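Local coordinates for protein probable porin (Pseudomonas aeruginosa, PDB 4FSP) that probably acts as an outer-membrane porin of the OprD family, a beta-barrel channel that lets small solutes cross the outer membrane, at residues Leu116-Leu121 with Ser152-Gly157; Leu162-Glu167 with Ala194-Leu199; Ala180-Asn185 with Phe293-Gly298; Ala248-Thr253 with Ile261-Phe266. One frame throughout, in Å; residues are numbered along the deposited sequence.

Contact 1 of 4, residues Leu116-Leu121 with Ser152-Gly157; sequences LSRSEL and SGELSG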
loop_
_atom_site.group_PDB
_atom_site.type_symbol
_atom_site.label_atom_id
_atom_site.label_comp_id
_atom_site.label_asym_id
_atom_site.label_seq_id
_atom_site.Cartn_x
_atom_site.Cartn_y
_atom_site.Cartn_z
ATOM N N LEU A 116 -20.984 9.670 -12.866
ATOM C CA LEU A 116 -22.409 9.502 -13.158
ATOM C C LEU A 116 -23.068 8.875 -11.932
ATOM O O LEU A 116 -22.563 7.871 -11.399
ATOM C CB LEU A 116 -22.609 8.585 -14.368
ATOM C CG LEU A 116 -24.054 8.182 -14.662
ATOM C CD1 LEU A 116 -24.870 9.422 -14.967
ATOM C CD2 LEU A 116 -24.124 7.193 -15.823
ATOM N N SER A 117 -24.178 9.461 -11.483
ATOM C CA SER A 117 -24.847 9.016 -10.263
ATOM C C SER A 117 -23.837 8.826 -9.119
ATOM O O SER A 117 -23.093 9.755 -8.779
ATOM C CB SER A 117 -25.628 7.722 -10.536
ATOM O OG SER A 117 -26.571 7.488 -9.508
ATOM N N ARG A 118 -23.778 7.627 -8.543
ATOM C CA ARG A 118 -22.826 7.388 -7.448
ATOM C C ARG A 118 -21.673 6.512 -7.903
ATOM O O ARG A 118 -21.093 5.750 -7.114
ATOM C CB ARG A 118 -23.537 6.747 -6.252
ATOM C CG ARG A 118 -24.514 7.683 -5.578
ATOM C CD ARG A 118 -25.280 7.017 -4.448
ATOM N NE ARG A 118 -25.977 8.047 -3.690
ATOM C CZ ARG A 118 -27.208 8.464 -3.961
ATOM N NH1 ARG A 118 -27.892 7.907 -4.953
ATOM N NH2 ARG A 118 -27.756 9.424 -3.228
ATOM N N SER A 119 -21.348 6.618 -9.187
ATOM C CA SER A 119 -20.316 5.779 -9.767
ATOM C C SER A 119 -19.266 6.660 -10.415
ATOM O O SER A 119 -19.540 7.818 -10.755
ATOM C CB SER A 119 -20.924 4.813 -10.788
ATOM O OG SER A 119 -21.923 4.005 -10.172
ATOM N N GLU A 120 -18.057 6.120 -10.558
ATOM C CA GLU A 120 -16.949 6.857 -11.165
ATOM C C GLU A 120 -16.087 5.901 -11.979
ATOM O O GLU A 120 -15.809 4.772 -11.538
ATOM C CB GLU A 120 -16.091 7.602 -10.110
ATOM C CG GLU A 120 -14.866 8.368 -10.718
ATOM C CD GLU A 120 -14.109 9.243 -9.698
ATOM O OE1 GLU A 120 -12.971 9.679 -9.984
ATOM O OE2 GLU A 120 -14.645 9.510 -8.599
ATOM N N LEU A 121 -15.687 6.348 -13.172
ATOM C CA LEU A 121 -14.793 5.577 -14.029
ATOM C C LEU A 121 -13.528 6.393 -14.242
ATOM O O LEU A 121 -13.606 7.558 -14.649
ATOM C CB LEU A 121 -15.457 5.285 -15.382
ATOM C CG LEU A 121 -14.532 4.613 -16.405
ATOM C CD1 LEU A 121 -14.119 3.245 -15.873
ATOM C CD2 LEU A 121 -15.183 4.500 -17.802
ATOM N N SER A 152 -18.268 2.092 -7.678
ATOM C CA SER A 152 -19.702 2.329 -7.711
ATOM C C SER A 152 -20.305 2.122 -6.334
ATOM O O SER A 152 -20.085 1.076 -5.692
ATOM C CB SER A 152 -20.361 1.391 -8.736
ATOM O OG SER A 152 -21.732 1.718 -8.917
ATOM N N GLY A 153 -21.043 3.126 -5.875
ATOM C CA GLY A 153 -21.723 3.047 -4.595
ATOM C C GLY A 153 -23.212 3.329 -4.772
ATOM O O GLY A 153 -23.809 4.051 -3.968
ATOM N N GLU A 154 -23.814 2.766 -5.824
ATOM C CA GLU A 154 -25.237 2.962 -6.075
ATOM C C GLU A 154 -26.071 2.391 -4.927
ATOM O O GLU A 154 -27.145 2.904 -4.615
ATOM C CB GLU A 154 -25.664 2.354 -7.426
ATOM C CG GLU A 154 -24.961 2.936 -8.648
ATOM C CD GLU A 154 -25.128 4.448 -8.781
ATOM O OE1 GLU A 154 -26.168 4.980 -8.331
ATOM O OE2 GLU A 154 -24.216 5.112 -9.340
ATOM N N LEU A 155 -25.572 1.350 -4.274
ATOM C CA LEU A 155 -26.296 0.789 -3.133
ATOM C C LEU A 155 -25.707 1.268 -1.808
ATOM O O LEU A 155 -24.498 1.133 -1.563
ATOM C CB LEU A 155 -26.291 -0.739 -3.194
ATOM C CG LEU A 155 -27.057 -1.320 -4.381
ATOM C CD1 LEU A 155 -26.876 -2.828 -4.482
ATOM C CD2 LEU A 155 -28.518 -0.975 -4.225
ATOM N N SER A 156 -26.566 1.813 -0.951
ATOM C CA SER A 156 -26.138 2.338 0.343
ATOM C C SER A 156 -25.351 1.305 1.163
ATOM O O SER A 156 -25.759 0.146 1.280
ATOM C CB SER A 156 -27.347 2.840 1.135
ATOM O OG SER A 156 -26.945 3.764 2.127
ATOM N N GLY A 157 -24.210 1.724 1.708
ATOM C CA GLY A 157 -23.363 0.842 2.500
ATOM C C GLY A 157 -22.523 -0.143 1.699
ATOM O O GLY A 157 -21.753 -0.917 2.269
HETATM O O HOH W 1 -27.636 5.307 -6.350
#

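Contact 2 of 4, residues Leu162-Glu167 with Ala194-Leu199; sequences LGRLTE and ADRFDL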
loop_
_atom_site.group_PDB
_atom_site.type_symbol
_atom_site.label_atom_id
_atom_site.label_comp_id
_atom_site.label_asym_id
_atom_site.label_seq_id
_atom_site.Cartn_x
_atom_site.Cartn_y
_atom_site.Cartn_z
ATOM N N LEU A 162 -14.401 -2.595 -10.138
ATOM C CA LEU A 162 -14.069 -3.473 -11.241
ATOM C C LEU A 162 -12.955 -2.761 -12.002
ATOM O O LEU A 162 -13.023 -1.541 -12.204
ATOM C CB LEU A 162 -15.288 -3.596 -12.139
ATOM C CG LEU A 162 -15.166 -4.553 -13.317
ATOM C CD1 LEU A 162 -15.061 -5.973 -12.786
ATOM C CD2 LEU A 162 -16.365 -4.394 -14.255
ATOM N N GLY A 163 -11.926 -3.491 -12.419
ATOM C CA GLY A 163 -10.815 -2.836 -13.091
ATOM C C GLY A 163 -9.971 -3.738 -13.970
ATOM O O GLY A 163 -10.015 -4.971 -13.853
ATOM N N ARG A 164 -9.200 -3.120 -14.859
ATOM C CA ARG A 164 -8.232 -3.850 -15.665
ATOM C C ARG A 164 -7.010 -2.984 -15.908
ATOM O O ARG A 164 -7.132 -1.843 -16.365
ATOM C CB ARG A 164 -8.846 -4.321 -16.987
ATOM C CG ARG A 164 -7.822 -4.915 -17.967
ATOM C CD ARG A 164 -8.483 -5.507 -19.210
ATOM N NE ARG A 164 -8.581 -6.962 -19.119
ATOM C CZ ARG A 164 -8.534 -7.792 -20.157
ATOM N NH1 ARG A 164 -8.401 -7.319 -21.389
ATOM N NH2 ARG A 164 -8.621 -9.099 -19.961
ATOM N N LEU A 165 -5.838 -3.524 -15.579
ATOM C CA LEU A 165 -4.582 -2.800 -15.729
ATOM C C LEU A 165 -3.757 -3.466 -16.820
ATOM O O LEU A 165 -3.861 -4.676 -17.030
ATOM C CB LEU A 165 -3.804 -2.820 -14.427
ATOM C CG LEU A 165 -4.656 -2.497 -13.209
ATOM C CD1 LEU A 165 -3.820 -2.613 -11.960
ATOM C CD2 LEU A 165 -5.226 -1.099 -13.355
ATOM N N THR A 166 -2.947 -2.680 -17.521
ATOM C CA THR A 166 -2.200 -3.204 -18.666
ATOM C C THR A 166 -0.712 -2.871 -18.669
ATOM O O THR A 166 0.022 -3.420 -19.486
ATOM C CB THR A 166 -2.761 -2.690 -19.990
ATOM O OG1 THR A 166 -2.526 -1.281 -20.074
ATOM C CG2 THR A 166 -4.251 -2.971 -20.092
ATOM N N GLU A 167 -0.276 -1.975 -17.778
ATOM C CA GLU A 167 1.119 -1.492 -17.763
ATOM C C GLU A 167 1.528 -0.932 -16.404
ATOM O O GLU A 167 0.684 -0.454 -15.645
ATOM C CB GLU A 167 1.330 -0.382 -18.813
ATOM C CG GLU A 167 1.420 -0.841 -20.266
ATOM C CD GLU A 167 1.551 0.317 -21.241
ATOM O OE1 GLU A 167 0.938 1.375 -20.998
ATOM O OE2 GLU A 167 2.268 0.171 -22.254
ATOM N N ALA A 194 2.526 -10.463 -17.514
ATOM C CA ALA A 194 1.300 -10.530 -18.308
ATOM C C ALA A 194 0.872 -9.182 -18.869
ATOM O O ALA A 194 1.362 -8.136 -18.438
ATOM C CB ALA A 194 0.165 -11.141 -17.500
ATOM N N ASP A 195 -0.062 -9.219 -19.816
ATOM C CA ASP A 195 -0.569 -8.006 -20.446
ATOM C C ASP A 195 -1.702 -7.398 -19.644
ATOM O O ASP A 195 -2.001 -6.216 -19.793
ATOM C CB ASP A 195 -1.100 -8.307 -21.846
ATOM C CG ASP A 195 -0.025 -8.782 -22.786
ATOM O OD1 ASP A 195 0.796 -7.948 -23.220
ATOM O OD2 ASP A 195 -0.011 -9.990 -23.105
ATOM N N ARG A 196 -2.346 -8.212 -18.811
ATOM C CA ARG A 196 -3.578 -7.800 -18.155
ATOM C C ARG A 196 -3.633 -8.248 -16.708
ATOM O O ARG A 196 -3.313 -9.393 -16.381
ATOM C CB ARG A 196 -4.797 -8.390 -18.873
ATOM C CG ARG A 196 -4.918 -8.051 -20.339
ATOM C CD ARG A 196 -5.118 -6.562 -20.536
ATOM N NE ARG A 196 -5.573 -6.243 -21.888
ATOM C CZ ARG A 196 -4.775 -5.860 -22.879
ATOM N NH1 ARG A 196 -3.465 -5.740 -22.679
ATOM N NH2 ARG A 196 -5.288 -5.594 -24.072
ATOM N N PHE A 197 -4.066 -7.339 -15.847
ATOM C CA PHE A 197 -4.397 -7.685 -14.480
ATOM C C PHE A 197 -5.850 -7.290 -14.256
ATOM O O PHE A 197 -6.199 -6.120 -14.389
ATOM C CB PHE A 197 -3.499 -6.943 -13.489
ATOM C CG PHE A 197 -3.727 -7.346 -12.053
ATOM C CD1 PHE A 197 -3.119 -8.482 -11.529
ATOM C CD2 PHE A 197 -4.552 -6.596 -11.229
ATOM C CE1 PHE A 197 -3.329 -8.870 -10.207
ATOM C CE2 PHE A 197 -4.762 -6.971 -9.907
ATOM C CZ PHE A 197 -4.152 -8.112 -9.393
ATOM N N ASP A 198 -6.695 -8.255 -13.916
ATOM C CA ASP A 198 -8.106 -7.973 -13.711
ATOM C C ASP A 198 -8.406 -7.836 -12.243
ATOM O O ASP A 198 -7.767 -8.478 -11.411
ATOM C CB ASP A 198 -8.937 -9.090 -14.317
ATOM C CG ASP A 198 -8.615 -9.299 -15.774
ATOM O OD1 ASP A 198 -8.596 -8.297 -16.512
ATOM O OD2 ASP A 198 -8.343 -10.445 -16.178
ATOM N N LEU A 199 -9.371 -6.987 -11.916
ATOM C CA LEU A 199 -9.785 -6.871 -10.526
ATOM C C LEU A 199 -11.272 -6.598 -10.376
ATOM O O LEU A 199 -11.896 -5.983 -11.233
ATOM C CB LEU A 199 -8.950 -5.820 -9.791
ATOM C CG LEU A 199 -9.047 -4.394 -10.328
ATOM C CD1 LEU A 199 -10.074 -3.614 -9.518
ATOM C CD2 LEU A 199 -7.663 -3.687 -10.321
#

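Contact 3 of 4, residues Ala180-Asn185 with Phe293-Gly298; sequences ALFNRN and FPYLEG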
loop_
_atom_site.group_PDB
_atom_site.type_symbol
_atom_site.label_atom_id
_atom_site.label_comp_id
_atom_site.label_asym_id
_atom_site.label_seq_id
_atom_site.Cartn_x
_atom_site.Cartn_y
_atom_site.Cartn_z
ATOM N N ALA A 180 4.170 -7.715 -13.449
ATOM C CA ALA A 180 4.953 -8.917 -13.199
ATOM C C ALA A 180 4.782 -9.435 -11.777
ATOM O O ALA A 180 4.618 -8.653 -10.826
ATOM C CB ALA A 180 6.433 -8.663 -13.495
ATOM N N LEU A 181 4.824 -10.757 -11.636
ATOM C CA LEU A 181 4.778 -11.388 -10.326
ATOM C C LEU A 181 6.078 -11.092 -9.588
ATOM O O LEU A 181 7.161 -11.353 -10.103
ATOM C CB LEU A 181 4.609 -12.896 -10.493
ATOM C CG LEU A 181 4.801 -13.701 -9.210
ATOM C CD1 LEU A 181 3.677 -13.366 -8.224
ATOM C CD2 LEU A 181 4.832 -15.185 -9.536
ATOM N N PHE A 182 5.989 -10.527 -8.394
ATOM C CA PHE A 182 7.198 -10.263 -7.623
ATOM C C PHE A 182 7.781 -11.548 -7.022
ATOM O O PHE A 182 7.228 -12.079 -6.067
ATOM C CB PHE A 182 6.900 -9.263 -6.511
ATOM C CG PHE A 182 8.100 -8.907 -5.686
ATOM C CD1 PHE A 182 9.343 -8.745 -6.283
ATOM C CD2 PHE A 182 7.987 -8.721 -4.319
ATOM C CE1 PHE A 182 10.449 -8.410 -5.526
ATOM C CE2 PHE A 182 9.091 -8.385 -3.561
ATOM C CZ PHE A 182 10.321 -8.225 -4.166
ATOM N N ASN A 183 8.891 -12.040 -7.569
ATOM C CA ASN A 183 9.476 -13.280 -7.063
ATOM C C ASN A 183 9.904 -13.164 -5.602
ATOM O O ASN A 183 9.176 -13.615 -4.719
ATOM C CB ASN A 183 10.623 -13.788 -7.946
ATOM C CG ASN A 183 10.596 -15.308 -8.120
ATOM O OD1 ASN A 183 9.934 -16.021 -7.359
ATOM N ND2 ASN A 183 11.318 -15.807 -9.119
ATOM N N ARG A 184 11.054 -12.542 -5.351
ATOM C CA ARG A 184 11.608 -12.415 -3.988
ATOM C C ARG A 184 11.962 -13.769 -3.387
ATOM O O ARG A 184 11.083 -14.610 -3.198
ATOM C CB ARG A 184 10.663 -11.657 -3.037
ATOM C CG ARG A 184 11.095 -11.746 -1.570
ATOM C CD ARG A 184 10.441 -10.683 -0.697
ATOM N NE ARG A 184 11.414 -10.103 0.232
ATOM C CZ ARG A 184 11.173 -9.070 1.035
ATOM N NH1 ARG A 184 9.977 -8.491 1.049
ATOM N NH2 ARG A 184 12.134 -8.620 1.832
ATOM N N ASN A 185 13.246 -13.974 -3.096
ATOM C CA ASN A 185 13.737 -15.233 -2.531
ATOM C C ASN A 185 13.323 -16.470 -3.344
ATOM O O ASN A 185 13.153 -17.555 -2.788
ATOM C CB ASN A 185 13.291 -15.391 -1.068
ATOM C CG ASN A 185 13.661 -14.192 -0.199
ATOM O OD1 ASN A 185 14.468 -13.350 -0.589
ATOM N ND2 ASN A 185 13.073 -14.119 0.994
ATOM N N PHE A 293 3.277 -15.888 -0.508
ATOM C CA PHE A 293 2.209 -14.979 -0.865
ATOM C C PHE A 293 2.567 -14.159 -2.110
ATOM O O PHE A 293 3.524 -13.390 -2.099
ATOM C CB PHE A 293 1.951 -14.039 0.311
ATOM C CG PHE A 293 0.821 -13.073 0.079
ATOM C CD1 PHE A 293 -0.508 -13.466 0.257
ATOM C CD2 PHE A 293 1.081 -11.776 -0.311
ATOM C CE1 PHE A 293 -1.557 -12.569 0.031
ATOM C CE2 PHE A 293 0.032 -10.864 -0.524
ATOM C CZ PHE A 293 -1.286 -11.262 -0.359
ATOM N N PRO A 294 1.780 -14.303 -3.183
ATOM C CA PRO A 294 2.100 -13.565 -4.406
ATOM C C PRO A 294 1.477 -12.182 -4.417
ATOM O O PRO A 294 0.390 -11.948 -3.848
ATOM C CB PRO A 294 1.447 -14.411 -5.499
ATOM C CG PRO A 294 0.226 -14.972 -4.831
ATOM C CD PRO A 294 0.588 -15.155 -3.347
ATOM N N TYR A 295 2.185 -11.273 -5.077
ATOM C CA TYR A 295 1.736 -9.903 -5.322
ATOM C C TYR A 295 2.585 -9.286 -6.429
ATOM O O TYR A 295 3.607 -9.854 -6.808
ATOM C CB TYR A 295 1.769 -9.066 -4.040
ATOM C CG TYR A 295 3.090 -9.008 -3.260
ATOM C CD1 TYR A 295 3.555 -10.101 -2.524
ATOM C CD2 TYR A 295 3.816 -7.824 -3.189
ATOM C CE1 TYR A 295 4.726 -10.019 -1.783
ATOM C CE2 TYR A 295 4.982 -7.738 -2.454
ATOM C CZ TYR A 295 5.427 -8.831 -1.747
ATOM O OH TYR A 295 6.589 -8.732 -1.017
ATOM N N LEU A 296 2.161 -8.148 -6.968
ATOM C CA LEU A 296 2.819 -7.609 -8.165
ATOM C C LEU A 296 4.095 -6.837 -7.829
ATOM O O LEU A 296 4.190 -6.201 -6.769
ATOM C CB LEU A 296 1.871 -6.689 -8.940
ATOM C CG LEU A 296 0.533 -7.302 -9.356
ATOM C CD1 LEU A 296 -0.415 -6.239 -9.910
ATOM C CD2 LEU A 296 0.765 -8.413 -10.362
ATOM N N GLU A 297 5.072 -6.899 -8.730
ATOM C CA GLU A 297 6.199 -5.971 -8.696
ATOM C C GLU A 297 5.689 -4.530 -8.616
ATOM O O GLU A 297 4.699 -4.167 -9.277
ATOM C CB GLU A 297 7.052 -6.110 -9.960
ATOM C CG GLU A 297 7.769 -7.438 -10.100
ATOM C CD GLU A 297 8.785 -7.422 -11.229
ATOM O OE1 GLU A 297 8.907 -6.378 -11.910
ATOM O OE2 GLU A 297 9.470 -8.448 -11.439
ATOM N N GLY A 298 6.362 -3.710 -7.815
ATOM C CA GLY A 298 5.982 -2.314 -7.664
ATOM C C GLY A 298 4.966 -2.047 -6.566
ATOM O O GLY A 298 4.614 -0.888 -6.318
HETATM O O HOH W 2 4.102 -5.309 -11.840
HETATM O O HOH W 3 6.187 -13.046 -2.964
HETATM O O HOH W 4 10.151 -10.132 -9.292
#

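Contact 4 of 4, residues Ala248-Thr253 with Ile261-Phe266; sequences ALSRDT and IDNRSF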
loop_
_atom_site.group_PDB
_atom_site.type_symbol
_atom_site.label_atom_id
_atom_site.label_comp_id
_atom_site.label_asym_id
_atom_site.label_seq_id
_atom_site.Cartn_x
_atom_site.Cartn_y
_atom_site.Cartn_z
ATOM N N ALA A 248 -6.560 -14.936 2.354
ATOM C CA ALA A 248 -6.413 -14.886 0.906
ATOM C C ALA A 248 -6.046 -16.256 0.360
ATOM O O ALA A 248 -5.351 -17.029 1.022
ATOM C CB ALA A 248 -5.378 -13.821 0.487
ATOM N N LEU A 249 -6.539 -16.554 -0.841
ATOM C CA LEU A 249 -6.281 -17.831 -1.505
ATOM C C LEU A 249 -5.752 -17.562 -2.899
ATOM O O LEU A 249 -6.398 -16.863 -3.692
ATOM C CB LEU A 249 -7.559 -18.669 -1.606
ATOM C CG LEU A 249 -7.446 -19.940 -2.466
ATOM C CD1 LEU A 249 -6.550 -20.939 -1.774
ATOM C CD2 LEU A 249 -8.809 -20.571 -2.736
ATOM N N SER A 250 -4.566 -18.090 -3.199
ATOM C CA SER A 250 -3.933 -17.802 -4.487
ATOM C C SER A 250 -3.551 -19.095 -5.176
ATOM O O SER A 250 -3.037 -20.020 -4.542
ATOM C CB SER A 250 -2.677 -16.950 -4.289
ATOM O OG SER A 250 -2.934 -15.861 -3.405
ATOM N N ARG A 251 -3.798 -19.151 -6.481
ATOM C CA ARG A 251 -3.514 -20.338 -7.264
ATOM C C ARG A 251 -3.059 -19.862 -8.628
ATOM O O ARG A 251 -3.453 -18.779 -9.063
ATOM C CB ARG A 251 -4.780 -21.195 -7.390
ATOM C CG ARG A 251 -4.510 -22.690 -7.524
ATOM C CD ARG A 251 -5.279 -23.299 -8.689
ATOM N NE ARG A 251 -4.456 -24.235 -9.454
ATOM C CZ ARG A 251 -4.812 -24.767 -10.620
ATOM N NH1 ARG A 251 -5.982 -24.457 -11.163
ATOM N NH2 ARG A 251 -3.994 -25.606 -11.244
ATOM N N ASP A 252 -2.220 -20.645 -9.300
ATOM C CA ASP A 252 -1.796 -20.287 -10.648
ATOM C C ASP A 252 -3.008 -20.367 -11.550
ATOM O O ASP A 252 -3.993 -21.024 -11.202
ATOM C CB ASP A 252 -0.749 -21.262 -11.161
ATOM C CG ASP A 252 -1.194 -22.689 -11.025
ATOM O OD1 ASP A 252 -1.100 -23.234 -9.895
ATOM O OD2 ASP A 252 -1.652 -23.259 -12.038
ATOM N N THR A 253 -2.949 -19.712 -12.705
ATOM C CA THR A 253 -4.083 -19.753 -13.615
ATOM C C THR A 253 -3.604 -19.719 -15.052
ATOM O O THR A 253 -2.533 -19.172 -15.340
ATOM C CB THR A 253 -5.037 -18.575 -13.342
ATOM O OG1 THR A 253 -6.261 -18.770 -14.057
ATOM C CG2 THR A 253 -4.394 -17.272 -13.768
ATOM N N ILE A 261 1.240 -22.538 -8.430
ATOM C CA ILE A 261 1.192 -21.802 -7.173
ATOM C C ILE A 261 -0.004 -22.216 -6.325
ATOM O O ILE A 261 -1.128 -22.348 -6.826
ATOM C CB ILE A 261 1.132 -20.267 -7.446
ATOM C CG1 ILE A 261 2.480 -19.764 -7.979
ATOM C CG2 ILE A 261 0.750 -19.497 -6.191
ATOM C CD1 ILE A 261 2.369 -18.467 -8.735
ATOM N N ASP A 262 0.241 -22.417 -5.036
ATOM C CA ASP A 262 -0.828 -22.675 -4.081
ATOM C C ASP A 262 -0.481 -21.972 -2.767
ATOM O O ASP A 262 0.375 -22.420 -2.014
ATOM C CB ASP A 262 -1.022 -24.192 -3.890
ATOM C CG ASP A 262 -1.883 -24.543 -2.677
ATOM O OD1 ASP A 262 -2.816 -23.787 -2.326
ATOM O OD2 ASP A 262 -1.624 -25.599 -2.063
ATOM N N ASN A 263 -1.133 -20.844 -2.514
ATOM C CA ASN A 263 -0.889 -20.115 -1.284
ATOM C C ASN A 263 -2.191 -19.791 -0.586
ATOM O O ASN A 263 -3.135 -19.283 -1.207
ATOM C CB ASN A 263 -0.066 -18.848 -1.547
ATOM C CG ASN A 263 0.113 -17.993 -0.305
ATOM O OD1 ASN A 263 -0.602 -17.002 -0.113
ATOM N ND2 ASN A 263 1.085 -18.347 0.533
ATOM N N ARG A 264 -2.247 -20.152 0.693
ATOM C CA ARG A 264 -3.352 -19.786 1.569
ATOM C C ARG A 264 -2.759 -18.987 2.691
ATOM O O ARG A 264 -1.910 -19.472 3.440
ATOM C CB ARG A 264 -4.013 -21.014 2.174
ATOM C CG ARG A 264 -4.689 -21.886 1.180
ATOM C CD ARG A 264 -3.961 -23.190 0.992
ATOM N NE ARG A 264 -4.832 -24.113 0.266
ATOM C CZ ARG A 264 -4.449 -25.272 -0.232
ATOM N NH1 ARG A 264 -3.200 -25.680 -0.085
ATOM N NH2 ARG A 264 -5.315 -26.026 -0.873
ATOM N N SER A 265 -3.236 -17.767 2.817
ATOM C CA SER A 265 -2.627 -16.793 3.681
ATOM C C SER A 265 -3.610 -16.362 4.758
ATOM O O SER A 265 -4.789 -16.099 4.475
ATOM C CB SER A 265 -2.240 -15.575 2.811
ATOM O OG SER A 265 -2.168 -14.399 3.589
ATOM N N PHE A 266 -3.135 -16.291 5.995
ATOM C CA PHE A 266 -3.879 -15.575 7.019
ATOM C C PHE A 266 -2.978 -14.483 7.556
ATOM O O PHE A 266 -1.777 -14.689 7.728
ATOM C CB PHE A 266 -4.320 -16.460 8.205
ATOM C CG PHE A 266 -4.904 -15.653 9.362
ATOM C CD1 PHE A 266 -6.264 -15.324 9.397
ATOM C CD2 PHE A 266 -4.087 -15.170 10.375
ATOM C CE1 PHE A 266 -6.793 -14.546 10.451
ATOM C CE2 PHE A 266 -4.609 -14.391 11.426
ATOM C CZ PHE A 266 -5.964 -14.086 11.462
HETATM O O HOH W 5 -3.110 -16.033 -1.012
HETATM O O HOH W 6 -4.436 -22.501 -4.295
#

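Contact 1 of 4, residues Leu116-Leu121 with Ser152-Gly157
S117 OG donates to E154 OE1 at 2.8 Å and meets that oxygen on the syn side, somewhat out of the carboxylate plane. S117 and R118 are the two central residues of a type II' turn from L116 to S119, closed by S119 N to L116 O at 2.8 Å. The turn brings one N-H, of R118, and the hydroxyls of S117 and S119 round one carboxylate. R118 N donates to E154 OE2 at 2.7 Å, with a bent N-H...O angle of 137°. R118 O takes a straighter bond from G153 N, at 2.9 Å and 166°. The R118 side chain runs out extended past G153 O. One water joins R118 NH1 to E154 O; its approach to E154 OE1 is very short and less certain. S119 follows. Its OG donates to E154 OE2 at 2.7 Å, on the anti side of that oxygen. The same OG lies 2.6 Å from S152 OG. E154 OE2 is thus gripped by two donors, R118 N and S119 OG. The E154 chain reaches them by folding at chi2 (-57°), which turns its carboxylate back over the turn. S119 and S152 form an antiparallel non-hydrogen-bonded pair. The turn links strands 105-116 and 119-123 as a tight hairpin. Beside it, strand 148-152 ends and a loop leads to strand 158-168. The contact therefore lies at the rim of the barrel wall.

Contact 2 of 4, residues Leu162-Glu167 with Ala194-Leu199
R164 and D198 face each other on neighbouring antiparallel strands of the porin beta barrel. They form a non-hydrogen-bonded pair between two hydrogen-bonded ones, G163 with L199 and L165 with F197. R164 CB is nearest D198 OD1, at 4.0 Å. CG and CD have D198 OD1 on one flank and R196 CD on another, at roughly a right angle. The chain then bends at chi3 (-101°). NE donates to D198 OD1 at 2.9 Å and 169°, almost in the guanidinium plane, and the two flat groups are nearly coplanar. CZ has R196 CG 3.6 Å above it, over the centre of one face. NH1 comes within 3.1 Å of R196 NE, two donors that cannot bond. NH2 forms a salt bridge with E220, and this with the NE bond holds the guanidinium in its rotation. R196 also touches E220. The two arginines, D198 and E220 form one mixed cluster, which may balance both pairs of like charges. T166 CG2 lies alongside R196, over one face of its guanidinium. The other sheet face is apolar, with L165, F197 and L199. L165 CD1 meets F197 CD2 at 4.1 Å, and L199 CD1 lies 3.4 Å from G163 N.

Contact 3 of 4, residues Ala180-Asn185 with Phe293-Gly298
F182 turns its ring edge toward the face of Y295, an offset edge-to-face pair with planes at 74°. Both belong to loops of the porin barrel that pack together, apparently within its mouth. F182 CG lies anti to the backbone N (chi1 -179°), which sets its ring beside that of Y295. Y295 has CG in the crowded position between backbone N and carbonyl carbon (chi1 54°), which swings its ring back to F182. F182 CD2 touches Y295 CZ at 3.6 Å. R184 CB sits over one face near the F182 rim. Y295 OH is held by D311, and the R184 guanidinium by Y309. L181 CD1 reaches P294 CB at 3.7 Å. A single bridge, L181 with L296, is made by two hydrogen bonds: F182 N to Y295 O (2.9 Å) and E297 N to A180 O (2.8 Å). E297 extends beyond CG and lays CD against A180 CB at 3.5 Å. A water accepts from N183 N and donates to E297 OE2 at 2.8 Å.

Contact 4 of 4, residues Ala248-Thr253 with Ile261-Phe266
D252 and I261 lock one end of this contact. D252 N donates to I261 O at 3.2 Å. In return, I261 N donates to the carboxylate oxygen D252 OD1, at 2.8 Å and 171°. The side-chain oxygen thus takes the place of the D252 carbonyl. D252 CG sits between backbone N and carbonyl carbon (chi1 52°), which curls the carboxylate back to the partner strand. The packed side continues with S250 and N263. Their backbones pair both ways, with S250 N to N263 O the shorter bond at 2.7 Å. A water donates to N263 OD1; its very short approach to S250 OG is doubtful. S250 OG bonds Q225, and N263 ND2 bonds H291 O, which satisfies these buried polar groups. P294 and F293 lie against this face. The strands form an antiparallel beta hairpin of the porin barrel wall, and the packed face looks toward the inward-folded loops. The opposite face carries L249, R251, D262 and R264 and is mostly exposed. Contacts there are few. L249 CD1 lies alongside the aliphatic part of R264, at 3.6 Å from its CG. R251 CG meets only backbone across the hairpin, at 3.5 Å from I261 O.

How the contacts relate
Contacts 1, 2 and 4 lie between strands or strand ends of the barrel wall. Contact 3 joins two loops. Contact 1 closes before contacts 2 and 3 open along the chain, and its centre is about 31 Å from that of contact 4. Contacts 2 and 3 alternate their segments and touch where F197 CD1 meets L296 CD1 at 3.9 Å. Contact 4 is nested in the loop closed by contact 3, with centres about 13 Å apart. There F293 CD1 packs on S265 CB at 3.7 Å. The loops of contact 3 thus pack against the wall at contacts 2 and 4, and on strand 223-235. This is consistent with loops that narrow the pore, as in OprD-family channels.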